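Local coordinates for putative sugar kinase PH1459 (Pyrococcus horikoshii, PDB 3EWM), which is an uncharacterised carbohydrate kinase of the PfkB family that binds ATP and probably phosphorylates a sugar such as fructose, at residues Ile117-Val122 and Met145-Lys150; Lys126-Gly131 and Gly153-Ala158; Leu185-Lys190 and Lys207-Thr212. All coordinates share one frame; numbering follows the deposited sequence.

How the contacts relate
All three contacts belong to the alpha/beta domain of the ribokinase-like fold. Contact 2 (126-131 with 153-158) lies in the large sheet, its centre about 10 Å from the centres of contacts 1 and 3, which are about 18 Å apart. Contact 1 packs helices 119-124 and 140-151 beside the sheet, and I148 CD1 meets F130 CD2 of contact 2 at 3.7 Å. Contact 3 adds the next strand pair: I157 N lies 2.7 Å from D187 OD2, a probable hydrogen bond. K190, which binds ATP, belongs to contact 3; the side chain of A158 in contact 2 lies about 7 Å from that of K190, while contact 1 is remote from the nucleotide site.

Contact 1 of 3, residues Ile117-Val122 and Met145-Lys150; sequences INWDIV and MKVIKK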
ATOM      1  N   ILE A 117      -0.805  23.241  -5.612  1.00 13.44           N
ATOM      2  CA  ILE A 117       0.420  23.917  -5.221  1.00 12.50           C
ATOM      3  C   ILE A 117       0.094  25.182  -4.480  1.00 13.43           C
ATOM      4  O   ILE A 117      -0.654  26.051  -4.971  1.00 12.79           O
ATOM      5  CB  ILE A 117       1.332  24.224  -6.445  1.00 12.40           C
ATOM      6  CG1 ILE A 117       1.631  22.928  -7.230  1.00 12.23           C
ATOM      7  CG2 ILE A 117       2.616  25.002  -6.013  1.00  9.79           C
ATOM      8  CD1 ILE A 117       2.301  21.819  -6.380  1.00 12.10           C
ATOM      9  N   ASN A 118       0.652  25.276  -3.281  1.00 13.12           N
ATOM     10  CA  ASN A 118       0.610  26.498  -2.536  1.00 13.57           C
ATOM     11  C   ASN A 118       1.712  27.396  -3.084  1.00 13.19           C
ATOM     12  O   ASN A 118       2.891  27.263  -2.754  1.00 13.60           O
ATOM     13  CB  ASN A 118       0.786  26.230  -1.039  1.00 13.82           C
ATOM     14  CG  ASN A 118       0.498  27.455  -0.197  1.00 15.01           C
ATOM     15  OD1 ASN A 118       1.008  28.530  -0.469  1.00 15.44           O
ATOM     16  ND2 ASN A 118      -0.318  27.291   0.830  1.00 16.35           N
ATOM     17  N   TRP A 119       1.310  28.322  -3.929  1.00 13.34           N
ATOM     18  CA  TRP A 119       2.260  29.180  -4.616  1.00 13.55           C
ATOM     19  C   TRP A 119       2.872  30.195  -3.689  1.00 13.73           C
ATOM     20  O   TRP A 119       3.969  30.672  -3.928  1.00 14.40           O
ATOM     21  CB  TRP A 119       1.570  29.865  -5.777  1.00 13.96           C
ATOM     22  CG  TRP A 119       1.139  28.875  -6.775  1.00 13.02           C
ATOM     23  CD1 TRP A 119      -0.135  28.462  -7.025  1.00 13.69           C
ATOM     24  CD2 TRP A 119       1.983  28.139  -7.651  1.00 14.24           C
ATOM     25  NE1 TRP A 119      -0.139  27.520  -8.015  1.00 13.94           N
ATOM     26  CE2 TRP A 119       1.153  27.299  -8.418  1.00 15.33           C
ATOM     27  CE3 TRP A 119       3.366  28.106  -7.866  1.00 15.78           C
ATOM     28  CZ2 TRP A 119       1.661  26.432  -9.392  1.00 15.17           C
ATOM     29  CZ3 TRP A 119       3.866  27.248  -8.829  1.00 13.71           C
ATOM     30  CH2 TRP A 119       3.015  26.430  -9.588  1.00 13.87           C
ATOM     31  N   ASP A 120       2.171  30.512  -2.614  1.00 14.34           N
ATOM     32  CA  ASP A 120       2.714  31.407  -1.615  1.00 14.91           C
ATOM     33  C   ASP A 120       3.930  30.782  -0.960  1.00 15.31           C
ATOM     34  O   ASP A 120       4.963  31.425  -0.814  1.00 14.54           O
ATOM     35  CB  ASP A 120       1.671  31.729  -0.563  1.00 15.73           C
ATOM     36  CG  ASP A 120       0.782  32.884  -0.960  1.00 17.45           C
ATOM     37  OD1 ASP A 120       0.979  33.499  -2.048  1.00 18.63           O
ATOM     38  OD2 ASP A 120      -0.108  33.186  -0.150  1.00 21.73           O
ATOM     39  N   ILE A 121       3.798  29.523  -0.570  1.00 15.14           N
ATOM     40  CA  ILE A 121       4.924  28.787   0.000  1.00 15.93           C
ATOM     41  C   ILE A 121       6.104  28.715  -0.978  1.00 16.49           C
ATOM     42  O   ILE A 121       7.244  29.031  -0.600  1.00 16.08           O
ATOM     43  CB  ILE A 121       4.488  27.374   0.497  1.00 15.19           C
ATOM     44  CG1 ILE A 121       3.611  27.520   1.739  1.00 15.51           C
ATOM     45  CG2 ILE A 121       5.720  26.493   0.798  1.00 15.94           C
ATOM     46  CD1 ILE A 121       2.827  26.268   2.127  1.00 16.80           C
ATOM     47  N   VAL A 122       5.843  28.331  -2.225  1.00 17.05           N
ATOM     48  CA  VAL A 122       6.934  28.237  -3.201  1.00 18.62           C
ATOM     49  C   VAL A 122       7.589  29.616  -3.460  1.00 19.18           C
ATOM     50  O   VAL A 122       8.802  29.702  -3.625  1.00 19.01           O
ATOM     51  CB  VAL A 122       6.550  27.505  -4.535  1.00 19.25           C
ATOM     52  CG1 VAL A 122       5.380  26.530  -4.341  1.00 19.92           C
ATOM     53  CG2 VAL A 122       6.277  28.471  -5.673  1.00 19.37           C
HETATM   54  N   MSE A 145       7.476  19.813 -12.397  1.00  9.26           N
HETATM   55  CA  MSE A 145       8.391  20.439 -13.360  1.00 11.07           C
HETATM   56  C   MSE A 145       7.984  21.890 -13.583  1.00 10.40           C
HETATM   57  O   MSE A 145       8.829  22.773 -13.659  1.00 10.05           O
HETATM   58  CB  MSE A 145       8.454  19.667 -14.680  1.00 11.44           C
HETATM   59  CG  MSE A 145       9.166  18.307 -14.580  1.00 16.62           C
HETATM   60 SE   MSE A 145      10.936  18.469 -13.737  1.00 30.91          SE
HETATM   61  CE  MSE A 145      11.798  19.503 -15.116  1.00 21.83           C
ATOM     62  N   LYS A 146       6.678  22.127 -13.657  1.00 10.75           N
ATOM     63  CA  LYS A 146       6.157  23.490 -13.742  1.00 10.24           C
ATOM     64  C   LYS A 146       6.489  24.344 -12.526  1.00  9.77           C
ATOM     65  O   LYS A 146       6.886  25.481 -12.673  1.00  9.72           O
ATOM     66  CB  LYS A 146       4.659  23.469 -14.033  1.00 11.24           C
ATOM     67  CG  LYS A 146       4.409  23.029 -15.466  1.00 13.47           C
ATOM     68  CD  LYS A 146       2.957  23.122 -15.869  1.00 18.71           C
ATOM     69  CE  LYS A 146       2.859  22.876 -17.368  1.00 19.55           C
ATOM     70  NZ  LYS A 146       3.213  21.467 -17.711  1.00 22.37           N
ATOM     71  N   VAL A 147       6.357  23.790 -11.330  1.00  9.23           N
ATOM     72  CA  VAL A 147       6.703  24.540 -10.119  1.00  9.43           C
ATOM     73  C   VAL A 147       8.158  25.014 -10.169  1.00  9.37           C
ATOM     74  O   VAL A 147       8.462  26.203  -9.979  1.00  9.26           O
ATOM     75  CB  VAL A 147       6.414  23.715  -8.843  1.00  9.07           C
ATOM     76  CG1 VAL A 147       6.913  24.434  -7.603  1.00  9.50           C
ATOM     77  CG2 VAL A 147       4.918  23.420  -8.717  1.00 10.92           C
ATOM     78  N   ILE A 148       9.046  24.072 -10.461  1.00  9.23           N
ATOM     79  CA  ILE A 148      10.474  24.337 -10.556  1.00 10.00           C
ATOM     80  C   ILE A 148      10.788  25.373 -11.642  1.00 10.43           C
ATOM     81  O   ILE A 148      11.505  26.322 -11.387  1.00  9.89           O
ATOM     82  CB  ILE A 148      11.255  23.018 -10.800  1.00 10.08           C
ATOM     83  CG1 ILE A 148      10.925  21.984  -9.705  1.00  9.22           C
ATOM     84  CG2 ILE A 148      12.765  23.276 -10.908  1.00 12.11           C
ATOM     85  CD1 ILE A 148      11.073  22.483  -8.241  1.00  9.86           C
ATOM     86  N   LYS A 149      10.231  25.194 -12.837  1.00 10.81           N
ATOM     87  CA  LYS A 149      10.401  26.188 -13.899  1.00 12.51           C
ATOM     88  C   LYS A 149       9.894  27.569 -13.486  1.00 13.07           C
ATOM     89  O   LYS A 149      10.534  28.576 -13.777  1.00 13.30           O
ATOM     90  CB  LYS A 149       9.740  25.713 -15.195  1.00 11.64           C
ATOM     91  CG  LYS A 149      10.401  24.455 -15.748  1.00 11.24           C
ATOM     92  CD  LYS A 149       9.788  23.969 -17.039  1.00 10.84           C
ATOM     93  CE  LYS A 149      10.546  22.711 -17.543  1.00 13.17           C
ATOM     94  NZ  LYS A 149       9.818  21.891 -18.527  1.00 12.87           N
ATOM     95  N   LYS A 150       8.763  27.615 -12.790  1.00 14.82           N
ATOM     96  CA  LYS A 150       8.179  28.885 -12.340  1.00 16.43           C
ATOM     97  C   LYS A 150       9.115  29.643 -11.398  1.00 17.81           C
ATOM     98  O   LYS A 150       9.247  30.871 -11.501  1.00 17.49           O
ATOM     99  CB  LYS A 150       6.850  28.641 -11.614  1.00 16.78           C
ATOM    100  CG  LYS A 150       6.068  29.911 -11.348  1.00 18.29           C
ATOM    101  CD  LYS A 150       5.508  29.919  -9.952  1.00 21.65           C
ATOM    102  CE  LYS A 150       6.339  30.718  -8.977  1.00 21.23           C
ATOM    103  NZ  LYS A 150       6.047  32.178  -9.114  1.00 22.10           N
TER
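The indole of W119 carries I117 CG2 on one face, 3.4 Å above the plane and over its centre, and meets V147 and K150 of helix 140-151 with its six-membered ring. Both approach that ring obliquely: W119 CH2 is 3.7 Å from V147 CG2, and W119 CZ3 is 3.3 Å from K150 CD.

V147 is the hub. With its CG1 anti to the backbone N (chi1 174°), it sends two methyls to different partners. CG2 meets I117 tip to tip, 3.6 Å from I117 CG1, as well as the indole, and CG1 reaches V122 CG1 at 4.2 Å. The methylenes of K150 close the other end of the patch, its CE lying 4.0 Å from V122 CG2. The lysine chain bends at each torsion beyond chi1, and its NZ ends in a salt bridge with E123, so the aliphatic part packs while the charge is paired.

Another flat group, the amide of N118, caps the start of the helix that carries W119 and V122. Its OD1 accepts from I121 N at 3.0 Å; the bond is fairly straight (164° at the hydrogen), with the donor above the carbonyl plane and not on a lone pair.

The contact packs the start of helix 119-124, with the loop residue I117 just before it, on helix 140-151. I53 of strand 49-57 touches both I117 and V122, while M145 and I148 of the second helix pack against L185 of helix 172-185.

Contact 2 of 3, residues Lys126-Gly131 and Gly153-Ala158; sequences KIVNFG and GSSLIA
F130 and I157 project beside each other from neighbouring parallel strands, and the methyl CG2 of I157 meets the phenyl at its edge, near the ring plane, 3.4 Å from F130 CE2. The ring gets there because CG sits between the backbone N and the carbonyl carbon (chi1 77°), which swings its far end toward strand 156-160. V128 faces the same way as I157, and its CG2 lies 4.2 Å from S155 CB. Cutting F130 back to an alanine would probably leave the I157 methyl without its aromatic neighbour and open a gap toward V144 and I148 of helix 140-151, which also touch the ring.

On the opposite face of the sheet stand I127, N129, L156 and A158. There the side chains of I127 and L156 meet at an angle, I127 CG1 4.1 Å from L156 CB, and A158 is covered by the neighbouring strand and by L254 of helix 245-259. N129 instead turns its ND2 to S6 OG on strand 3-7, which pairs with the other edge of strand 127-131.

The backbones form a parallel ladder running from K126 to F130. L156 N bonds to K126 O, and V128 N to L156 O at 2.7 Å. A158 N then bonds to V128 O, and F130 N to A158 O at 171°.

These strands belong to the beta-alpha-beta unit completed by helix 140-151, a right-handed crossover as in ribokinase-like kinases. Chemically, backbone hydrogen bonds set the strand register, while mostly apolar side chains on both faces seal the buried sheet against the flanking helices.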
ATOM      1  N   LYS A 126      13.468  30.370  -0.148  1.00 14.12           N
ATOM      2  CA  LYS A 126      14.780  30.741  -0.686  1.00 13.70           C
ATOM      3  C   LYS A 126      15.430  29.564  -1.405  1.00 12.54           C
ATOM      4  O   LYS A 126      16.186  29.743  -2.365  1.00 10.99           O
ATOM      5  CB  LYS A 126      15.687  31.236   0.436  1.00 14.57           C
ATOM      6  CG  LYS A 126      15.169  32.485   1.152  1.00 18.40           C
ATOM      7  CD  LYS A 126      15.106  33.683   0.228  1.00 24.13           C
ATOM      8  CE  LYS A 126      14.765  34.937   1.034  1.00 27.71           C
ATOM      9  NZ  LYS A 126      14.582  36.119   0.153  1.00 29.57           N
ATOM     10  N   ILE A 127      15.158  28.360  -0.895  1.00 11.61           N
ATOM     11  CA  ILE A 127      15.568  27.126  -1.547  1.00 10.60           C
ATOM     12  C   ILE A 127      14.344  26.233  -1.703  1.00 10.53           C
ATOM     13  O   ILE A 127      13.547  26.089  -0.773  1.00 10.20           O
ATOM     14  CB  ILE A 127      16.648  26.370  -0.768  1.00 10.62           C
ATOM     15  CG1 ILE A 127      17.836  27.287  -0.454  1.00 10.19           C
ATOM     16  CG2 ILE A 127      17.087  25.079  -1.536  1.00  9.57           C
ATOM     17  CD1 ILE A 127      18.950  26.602   0.295  1.00 12.79           C
ATOM     18  N   VAL A 128      14.201  25.663  -2.892  1.00  9.94           N
ATOM     19  CA  VAL A 128      13.175  24.645  -3.148  1.00  9.64           C
ATOM     20  C   VAL A 128      13.846  23.317  -3.494  1.00 10.12           C
ATOM     21  O   VAL A 128      14.681  23.225  -4.390  1.00  9.88           O
ATOM     22  CB  VAL A 128      12.182  25.068  -4.250  1.00 10.15           C
ATOM     23  CG1 VAL A 128      11.199  23.941  -4.577  1.00  9.01           C
ATOM     24  CG2 VAL A 128      11.424  26.308  -3.821  1.00 10.12           C
ATOM     25  N   ASN A 129      13.467  22.294  -2.756  1.00 10.51           N
ATOM     26  CA  ASN A 129      14.104  21.000  -2.866  1.00 11.53           C
ATOM     27  C   ASN A 129      13.143  19.993  -3.508  1.00 11.84           C
ATOM     28  O   ASN A 129      11.990  19.874  -3.100  1.00 11.01           O
ATOM     29  CB  ASN A 129      14.472  20.536  -1.456  1.00 11.13           C
ATOM     30  CG  ASN A 129      14.877  19.108  -1.412  1.00 12.79           C
ATOM     31  OD1 ASN A 129      15.772  18.687  -2.144  1.00 14.07           O
ATOM     32  ND2 ASN A 129      14.215  18.337  -0.566  1.00  9.52           N
ATOM     33  N   PHE A 130      13.624  19.284  -4.522  1.00 12.58           N
ATOM     34  CA  PHE A 130      12.866  18.173  -5.094  1.00 14.14           C
ATOM     35  C   PHE A 130      13.781  17.011  -5.466  1.00 14.66           C
ATOM     36  O   PHE A 130      15.018  17.136  -5.463  1.00 16.18           O
ATOM     37  CB  PHE A 130      11.948  18.655  -6.249  1.00 13.54           C
ATOM     38  CG  PHE A 130      12.659  18.924  -7.549  1.00 12.83           C
ATOM     39  CD1 PHE A 130      12.332  18.186  -8.688  1.00 12.48           C
ATOM     40  CD2 PHE A 130      13.619  19.925  -7.654  1.00 11.67           C
ATOM     41  CE1 PHE A 130      12.967  18.447  -9.908  1.00 12.77           C
ATOM     42  CE2 PHE A 130      14.265  20.181  -8.864  1.00 10.78           C
ATOM     43  CZ  PHE A 130      13.940  19.440  -9.985  1.00 11.70           C
ATOM     44  N   GLY A 131      13.178  15.864  -5.726  1.00 16.09           N
ATOM     45  CA  GLY A 131      13.911  14.634  -5.994  1.00 16.43           C
ATOM     46  C   GLY A 131      13.236  13.983  -7.176  1.00 16.37           C
ATOM     47  O   GLY A 131      12.177  14.459  -7.630  1.00 17.16           O
ATOM     48  N   GLY A 153      15.286  31.106 -10.956  1.00 25.63           N
ATOM     49  CA  GLY A 153      15.660  32.521 -10.889  1.00 25.55           C
ATOM     50  C   GLY A 153      15.282  33.248  -9.604  1.00 25.42           C
ATOM     51  O   GLY A 153      15.966  34.207  -9.219  1.00 26.42           O
ATOM     52  N   SER A 154      14.201  32.807  -8.951  1.00 24.72           N
ATOM     53  CA  SER A 154      13.680  33.439  -7.716  1.00 23.63           C
ATOM     54  C   SER A 154      14.059  32.740  -6.412  1.00 22.60           C
ATOM     55  O   SER A 154      14.125  33.385  -5.360  1.00 22.97           O
ATOM     56  CB  SER A 154      12.160  33.547  -7.772  1.00 23.78           C
ATOM     57  OG  SER A 154      11.767  34.325  -8.884  1.00 25.49           O
ATOM     58  N   SER A 155      14.233  31.419  -6.475  1.00 20.72           N
ATOM     59  CA  SER A 155      14.703  30.608  -5.346  1.00 19.15           C
ATOM     60  C   SER A 155      15.758  29.686  -5.907  1.00 17.10           C
ATOM     61  O   SER A 155      15.674  29.307  -7.071  1.00 17.40           O
ATOM     62  CB  SER A 155      13.597  29.715  -4.778  1.00 18.92           C
ATOM     63  OG  SER A 155      12.374  30.396  -4.588  1.00 22.80           O
ATOM     64  N   LEU A 156      16.725  29.308  -5.080  1.00 15.27           N
ATOM     65  CA  LEU A 156      17.643  28.233  -5.414  1.00 13.95           C
ATOM     66  C   LEU A 156      16.891  26.897  -5.496  1.00 13.62           C
ATOM     67  O   LEU A 156      16.001  26.613  -4.691  1.00 13.19           O
ATOM     68  CB  LEU A 156      18.764  28.141  -4.377  1.00 13.77           C
ATOM     69  CG  LEU A 156      19.662  29.364  -4.292  1.00 13.77           C
ATOM     70  CD1 LEU A 156      20.690  29.216  -3.191  1.00 15.48           C
ATOM     71  CD2 LEU A 156      20.337  29.610  -5.652  1.00 14.88           C
ATOM     72  N   ILE A 157      17.261  26.099  -6.485  1.00 12.61           N
ATOM     73  CA  ILE A 157      16.634  24.824  -6.725  1.00 12.25           C
ATOM     74  C   ILE A 157      17.625  23.725  -6.395  1.00 11.82           C
ATOM     75  O   ILE A 157      18.764  23.748  -6.846  1.00 12.44           O
ATOM     76  CB  ILE A 157      16.165  24.711  -8.203  1.00 12.36           C
ATOM     77  CG1 ILE A 157      15.093  25.762  -8.496  1.00 12.19           C
ATOM     78  CG2 ILE A 157      15.672  23.306  -8.514  1.00 10.77           C
ATOM     79  CD1 ILE A 157      14.982  26.087  -9.955  1.00 17.08           C
ATOM     80  N   ALA A 158      17.185  22.766  -5.598  1.00 11.95           N
ATOM     81  CA  ALA A 158      18.027  21.631  -5.236  1.00 11.64           C
ATOM     82  C   ALA A 158      17.341  20.339  -5.645  1.00 11.93           C
ATOM     83  O   ALA A 158      16.129  20.171  -5.445  1.00 11.06           O
ATOM     84  CB  ALA A 158      18.326  21.647  -3.729  1.00 11.53           C
TER

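Contact 3 of 3, residues Leu185-Lys190 and Lys207-Thr212; sequences LADIVK and KGSMLT
V189 and G208 make the tight part: V189 CG2 presses on G208 CA at 3.5 Å, closer than usual for two carbons. A beta carbon on G208 would fall only 2.5 Å from D187 O, so the turn passes here without a side chain. Beside it, D187 O is gripped by two backbone donors. M210 N, at 2.8 Å, lies in the carbonyl plane on a lone pair, while L211 N, at 2.9 Å, comes nearly head-on to the oxygen. S209 N bonds to A186 O ahead of the strands, and V189 N to L211 O carries the pairing into them. Within segment 207-212, T212 OG1, anti to its own carbonyl carbon (chi1 -52°), accepts from G208 N at 2.9 Å and ties G208 to this strand residue.

The solvent side is looser. S209 OG and D187 OD1 are bridged by a water, 2.6 Å from S209 OG and 3.0 Å from D187 OD1, to which it donates. The other carboxylate oxygen, D187 OD2, is held by I157 N.

Strands 188-192 and 211-215 run parallel, joined through helix 193-200 as a beta-alpha-beta unit. I188 and L211 share the face packed on I257 of helix 245-259, where I188 also touches L253. K190, an ATP-binding residue, is directed away from segment 207-212, and its side chain touches F249 of that helix; strand 156-160 flanks strand 188-192 on its other edge.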
ATOM      1  N   LEU A 185      17.771  22.485 -14.385  1.00 15.53           N
ATOM      2  CA  LEU A 185      17.049  23.499 -13.625  1.00 15.48           C
ATOM      3  C   LEU A 185      17.640  23.700 -12.245  1.00 15.21           C
ATOM      4  O   LEU A 185      17.408  24.728 -11.614  1.00 15.65           O
ATOM      5  CB  LEU A 185      15.570  23.136 -13.495  1.00 15.90           C
ATOM      6  CG  LEU A 185      14.687  23.245 -14.751  1.00 16.21           C
ATOM      7  CD1 LEU A 185      13.517  22.327 -14.599  1.00 13.36           C
ATOM      8  CD2 LEU A 185      14.239  24.689 -14.993  1.00 17.99           C
ATOM      9  N   ALA A 186      18.422  22.732 -11.776  1.00 14.51           N
ATOM     10  CA  ALA A 186      18.901  22.771 -10.401  1.00 14.22           C
ATOM     11  C   ALA A 186      20.185  23.575 -10.233  1.00 14.26           C
ATOM     12  O   ALA A 186      21.122  23.457 -11.018  1.00 14.41           O
ATOM     13  CB  ALA A 186      19.069  21.356  -9.844  1.00 13.49           C
ATOM     14  N   ASP A 187      20.199  24.392  -9.190  1.00 13.75           N
ATOM     15  CA  ASP A 187      21.410  25.050  -8.723  1.00 13.77           C
ATOM     16  C   ASP A 187      22.287  24.054  -7.983  1.00 13.14           C
ATOM     17  O   ASP A 187      23.504  24.085  -8.104  1.00 12.99           O
ATOM     18  CB  ASP A 187      21.033  26.159  -7.761  1.00 13.45           C
ATOM     19  CG  ASP A 187      20.224  27.240  -8.434  1.00 15.80           C
ATOM     20  OD1 ASP A 187      20.839  28.066  -9.138  1.00 16.27           O
ATOM     21  OD2 ASP A 187      18.992  27.256  -8.248  1.00 14.36           O
ATOM     22  N   ILE A 188      21.636  23.184  -7.214  1.00 12.30           N
ATOM     23  CA  ILE A 188      22.307  22.261  -6.322  1.00 11.63           C
ATOM     24  C   ILE A 188      21.845  20.891  -6.733  1.00 11.87           C
ATOM     25  O   ILE A 188      20.641  20.617  -6.798  1.00 11.83           O
ATOM     26  CB  ILE A 188      21.908  22.528  -4.851  1.00 11.85           C
ATOM     27  CG1 ILE A 188      22.326  23.940  -4.435  1.00 13.90           C
ATOM     28  CG2 ILE A 188      22.504  21.479  -3.916  1.00 11.67           C
ATOM     29  CD1 ILE A 188      21.267  24.643  -3.601  1.00 15.92           C
ATOM     30  N   VAL A 189      22.798  20.024  -7.035  1.00 11.63           N
ATOM     31  CA  VAL A 189      22.469  18.657  -7.389  1.00 11.48           C
ATOM     32  C   VAL A 189      23.214  17.725  -6.451  1.00 11.92           C
ATOM     33  O   VAL A 189      24.419  17.900  -6.198  1.00 12.02           O
ATOM     34  CB  VAL A 189      22.808  18.349  -8.883  1.00 11.27           C
ATOM     35  CG1 VAL A 189      22.708  16.843  -9.187  1.00  9.97           C
ATOM     36  CG2 VAL A 189      21.892  19.140  -9.798  1.00 11.30           C
ATOM     37  N   LYS A 190      22.465  16.768  -5.912  1.00 11.57           N
ATOM     38  CA  LYS A 190      23.008  15.688  -5.128  1.00 11.75           C
ATOM     39  C   LYS A 190      22.818  14.375  -5.884  1.00 11.48           C
ATOM     40  O   LYS A 190      21.714  14.054  -6.335  1.00 11.46           O
ATOM     41  CB  LYS A 190      22.306  15.631  -3.762  1.00 12.15           C
ATOM     42  CG  LYS A 190      22.726  14.455  -2.916  1.00 12.73           C
ATOM     43  CD  LYS A 190      21.939  14.422  -1.606  1.00 13.92           C
ATOM     44  CE  LYS A 190      22.126  13.113  -0.889  1.00 17.71           C
ATOM     45  NZ  LYS A 190      21.357  12.003  -1.495  1.00 19.69           N
ATOM     46  N   LYS A 207      25.479  17.725 -12.743  1.00 16.67           N
ATOM     47  CA  LYS A 207      26.118  18.894 -12.198  1.00 17.53           C
ATOM     48  C   LYS A 207      25.014  19.892 -11.949  1.00 16.95           C
ATOM     49  O   LYS A 207      24.165  20.107 -12.831  1.00 17.04           O
ATOM     50  CB  LYS A 207      27.098  19.457 -13.245  1.00 17.77           C
ATOM     51  CG  LYS A 207      27.786  20.768 -12.888  1.00 19.83           C
ATOM     52  CD  LYS A 207      28.831  21.170 -13.953  1.00 19.71           C
ATOM     53  CE  LYS A 207      29.866  22.142 -13.367  1.00 25.52           C
ATOM     54  NZ  LYS A 207      30.539  21.610 -12.126  1.00 26.09           N
ATOM     55  N   GLY A 208      24.997  20.474 -10.751  1.00 16.09           N
ATOM     56  CA  GLY A 208      24.155  21.648 -10.502  1.00 16.88           C
ATOM     57  C   GLY A 208      24.852  22.868 -11.082  1.00 17.32           C
ATOM     58  O   GLY A 208      26.050  22.821 -11.335  1.00 16.76           O
ATOM     59  N   SER A 209      24.118  23.959 -11.296  1.00 18.11           N
ATOM     60  CA  SER A 209      24.728  25.173 -11.846  1.00 19.28           C
ATOM     61  C   SER A 209      25.630  25.863 -10.807  1.00 20.52           C
ATOM     62  O   SER A 209      26.650  26.488 -11.146  1.00 20.24           O
ATOM     63  CB  SER A 209      23.635  26.116 -12.362  1.00 19.26           C
ATOM     64  OG  SER A 209      22.868  26.601 -11.290  1.00 18.77           O
HETATM   65  N   MSE A 210      25.270  25.709  -9.537  1.00 21.45           N
HETATM   66  CA  MSE A 210      25.977  26.353  -8.448  1.00 24.81           C
HETATM   67  C   MSE A 210      26.843  25.371  -7.663  1.00 21.93           C
HETATM   68  O   MSE A 210      27.940  25.721  -7.215  1.00 21.64           O
HETATM   69  CB  MSE A 210      24.971  27.022  -7.520  1.00 24.06           C
HETATM   70  CG  MSE A 210      25.387  27.111  -6.062  1.00 27.95           C
HETATM   71 SE   MSE A 210      24.099  28.037  -4.916  1.00 37.79          SE
HETATM   72  CE  MSE A 210      24.377  29.863  -5.566  1.00 34.63           C
ATOM     73  N   LEU A 211      26.338  24.150  -7.480  1.00 20.18           N
ATOM     74  CA  LEU A 211      27.000  23.176  -6.616  1.00 17.97           C
ATOM     75  C   LEU A 211      26.543  21.755  -6.874  1.00 16.75           C
ATOM     76  O   LEU A 211      25.360  21.479  -7.076  1.00 16.43           O
ATOM     77  CB  LEU A 211      26.760  23.525  -5.140  1.00 18.13           C
ATOM     78  CG  LEU A 211      27.367  22.577  -4.108  1.00 19.30           C
ATOM     79  CD1 LEU A 211      28.857  22.835  -4.008  1.00 20.16           C
ATOM     80  CD2 LEU A 211      26.688  22.729  -2.759  1.00 19.93           C
ATOM     81  N   THR A 212      27.495  20.839  -6.846  1.00 15.31           N
ATOM     82  CA  THR A 212      27.173  19.436  -6.989  1.00 14.33           C
ATOM     83  C   THR A 212      27.729  18.705  -5.782  1.00 14.17           C
ATOM     84  O   THR A 212      28.892  18.901  -5.415  1.00 14.37           O
ATOM     85  CB  THR A 212      27.786  18.864  -8.280  1.00 13.53           C
ATOM     86  OG1 THR A 212      27.415  19.704  -9.372  1.00 14.54           O
ATOM     87  CG2 THR A 212      27.285  17.474  -8.541  1.00 12.24           C
TER
HETATM   88  O   HOH W   1      20.695  27.742 -12.116  1.00 39.33           O